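PDB 1ZX6: [PSI+] inducibility protein 3 from Saccharomyces cerevisiae, which promotes de novo induction of the [PSI+] prion form of SUP35 when overproduced and interacts with LAS17, RSP5 and SUP35. Local coordinates for residues 28-33 against 44-49. Numbering follows the deposited sequence.
Sequences QLLEKL and GRTGIF
Leu33 and Ile48 meet mainly through methyl groups, with CD1 of Leu33 3.7 Å from CG2 of Ile48, and no hydrogen bond of any kind joins residues 28-33 to 44-49. The two side chains cross at about a right angle, and one branch of each does the touching: the other leucine methyl, CD2, stays 5.7 Å from Ile48 CG2. With chi1 at 67°, Ile48 tucks CG1 between its own backbone N and carbonyl carbon, and it is the shorter branch, CG2, that meets the leucine. A second methyl pair lies further along, where Leu30 CD1 approaches Thr46 CG2 at 3.9 Å, again with the side chains nearly perpendicular. Thr46 turns CG2 anti to its backbone N, and this methyl, not the hydroxyl, faces the leucine.

The chain is the SH3 domain of a longer protein. Leu30 reaches over strand 37-42 from strand 26-32, whereas Leu33 does so from the loop that follows. Strand 37-42 runs antiparallel to both its neighbours, 26-32 and 45-50; these flanking strands therefore run the same way, and the short parts that touch, 30-33 and 46-48, are 22° apart. Leu30 and Glu31 both pair with Lys39 of the intervening strand in a classic beta bulge, and the Thr46 side chain also touches Lys39. Away from this largely exposed surface, Phe49 is buried and packs on Tyr38, Leu19 and Leu21, while Leu29 packs on Val5 of strand 4-7.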
loop_
_atom_site.group_PDB
_atom_site.type_symbol
_atom_site.label_atom_id
_atom_site.label_comp_id
_atom_site.label_asym_id
_atom_site.label_seq_id
_atom_site.Cartn_x
_atom_site.Cartn_y
_atom_site.Cartn_z
ATOM N N GLN A 28 -5.117 4.437 -2.097
ATOM C CA GLN A 28 -6.338 4.616 -1.328
ATOM C C GLN A 28 -6.319 3.583 -0.207
ATOM O O GLN A 28 -6.270 2.402 -0.475
ATOM C CB GLN A 28 -7.569 4.416 -2.206
ATOM C CG GLN A 28 -8.858 4.637 -1.455
ATOM C CD GLN A 28 -10.103 4.573 -2.336
ATOM O OE1 GLN A 28 -10.054 4.169 -3.501
ATOM N NE2 GLN A 28 -11.222 5.021 -1.782
ATOM N N LEU A 29 -6.361 4.024 1.052
ATOM C CA LEU A 29 -6.313 3.097 2.169
ATOM C C LEU A 29 -7.710 2.577 2.445
ATOM O O LEU A 29 -8.602 3.362 2.811
ATOM C CB LEU A 29 -5.717 3.806 3.403
ATOM C CG LEU A 29 -5.568 3.045 4.709
ATOM C CD1 LEU A 29 -4.942 1.677 4.541
ATOM C CD2 LEU A 29 -4.763 3.912 5.712
ATOM N N LEU A 30 -7.925 1.276 2.247
ATOM C CA LEU A 30 -9.245 0.671 2.424
ATOM C C LEU A 30 -9.459 0.139 3.848
ATOM O O LEU A 30 -10.555 0.299 4.439
ATOM C CB LEU A 30 -9.445 -0.471 1.436
ATOM C CG LEU A 30 -9.374 -0.050 -0.044
ATOM C CD1 LEU A 30 -9.180 -1.249 -0.963
ATOM C CD2 LEU A 30 -10.647 0.680 -0.433
ATOM N N GLU A 31 -8.442 -0.508 4.405
ATOM C CA GLU A 31 -8.535 -1.065 5.770
ATOM C C GLU A 31 -7.151 -1.184 6.403
ATOM O O GLU A 31 -6.167 -1.567 5.739
ATOM C CB GLU A 31 -9.151 -2.451 5.718
ATOM C CG GLU A 31 -9.556 -3.022 7.080
ATOM C CD GLU A 31 -10.304 -4.350 6.968
ATOM O OE1 GLU A 31 -10.611 -4.791 5.835
ATOM O OE2 GLU A 31 -10.542 -4.969 8.012
ATOM N N LYS A 32 -7.041 -0.840 7.685
ATOM C CA LYS A 32 -5.820 -1.131 8.399
ATOM C C LYS A 32 -5.987 -2.509 9.025
ATOM O O LYS A 32 -6.657 -2.641 10.047
ATOM C CB LYS A 32 -5.513 -0.056 9.440
ATOM C CG LYS A 32 -5.310 1.325 8.831
ATOM C CD LYS A 32 -4.917 2.330 9.896
ATOM C CE LYS A 32 -4.435 3.644 9.316
ATOM N NZ LYS A 32 -3.725 4.491 10.348
ATOM N N LEU A 33 -5.412 -3.528 8.409
ATOM C CA LEU A 33 -5.619 -4.927 8.876
ATOM C C LEU A 33 -4.973 -5.190 10.256
ATOM O O LEU A 33 -5.518 -5.914 11.077
ATOM C CB LEU A 33 -5.090 -5.913 7.817
ATOM C CG LEU A 33 -5.732 -5.788 6.438
ATOM C CD1 LEU A 33 -5.048 -6.696 5.431
ATOM C CD2 LEU A 33 -7.215 -6.077 6.521
ATOM N N GLY A 44 -5.772 1.182 -10.077
ATOM C CA GLY A 44 -6.659 0.107 -10.504
ATOM C C GLY A 44 -6.420 -1.262 -9.880
ATOM O O GLY A 44 -7.224 -2.160 -10.078
ATOM N N ARG A 45 -5.330 -1.429 -9.132
ATOM C CA ARG A 45 -5.007 -2.703 -8.460
ATOM C C ARG A 45 -5.390 -2.646 -6.977
ATOM O O ARG A 45 -5.194 -1.608 -6.332
ATOM C CB ARG A 45 -3.491 -2.988 -8.569
ATOM C CG ARG A 45 -2.979 -3.317 -9.960
ATOM C CD ARG A 45 -1.449 -3.214 -10.038
ATOM N NE ARG A 45 -1.012 -1.849 -9.738
ATOM C CZ ARG A 45 -0.245 -1.475 -8.717
ATOM N NH1 ARG A 45 0.241 -2.352 -7.838
ATOM N NH2 ARG A 45 0.029 -0.193 -8.571
ATOM N N THR A 46 -5.863 -3.766 -6.422
ATOM C CA THR A 46 -6.242 -3.835 -5.007
ATOM C C THR A 46 -5.472 -4.997 -4.349
ATOM O O THR A 46 -5.389 -6.075 -4.907
ATOM C CB THR A 46 -7.751 -4.038 -4.814
ATOM O OG1 THR A 46 -8.465 -2.926 -5.378
ATOM C CG2 THR A 46 -8.121 -4.179 -3.328
ATOM N N GLY A 47 -4.880 -4.752 -3.182
ATOM C CA GLY A 47 -4.219 -5.809 -2.438
ATOM C C GLY A 47 -3.663 -5.304 -1.120
ATOM O O GLY A 47 -3.997 -4.192 -0.670
ATOM N N ILE A 48 -2.770 -6.101 -0.543
ATOM C CA ILE A 48 -2.202 -5.802 0.744
ATOM C C ILE A 48 -0.712 -5.515 0.632
ATOM O O ILE A 48 -0.021 -6.010 -0.274
ATOM C CB ILE A 48 -2.518 -6.901 1.786
ATOM C CG1 ILE A 48 -1.842 -8.226 1.463
ATOM C CG2 ILE A 48 -4.048 -7.096 1.906
ATOM C CD1 ILE A 48 -1.966 -9.242 2.615
ATOM N N PHE A 49 -0.233 -4.739 1.590
ATOM C CA PHE A 49 1.138 -4.277 1.582
ATOM C C PHE A 49 1.544 -3.946 3.005
ATOM O O PHE A 49 0.674 -3.626 3.813
ATOM C CB PHE A 49 1.310 -3.062 0.660
ATOM C CG PHE A 49 0.483 -1.890 1.048
ATOM C CD1 PHE A 49 0.989 -0.918 1.916
ATOM C CD2 PHE A 49 -0.813 -1.779 0.608
ATOM C CE1 PHE A 49 0.213 0.165 2.327
ATOM C CE2 PHE A 49 -1.590 -0.706 0.988
ATOM C CZ PHE A 49 -1.083 0.273 1.859
#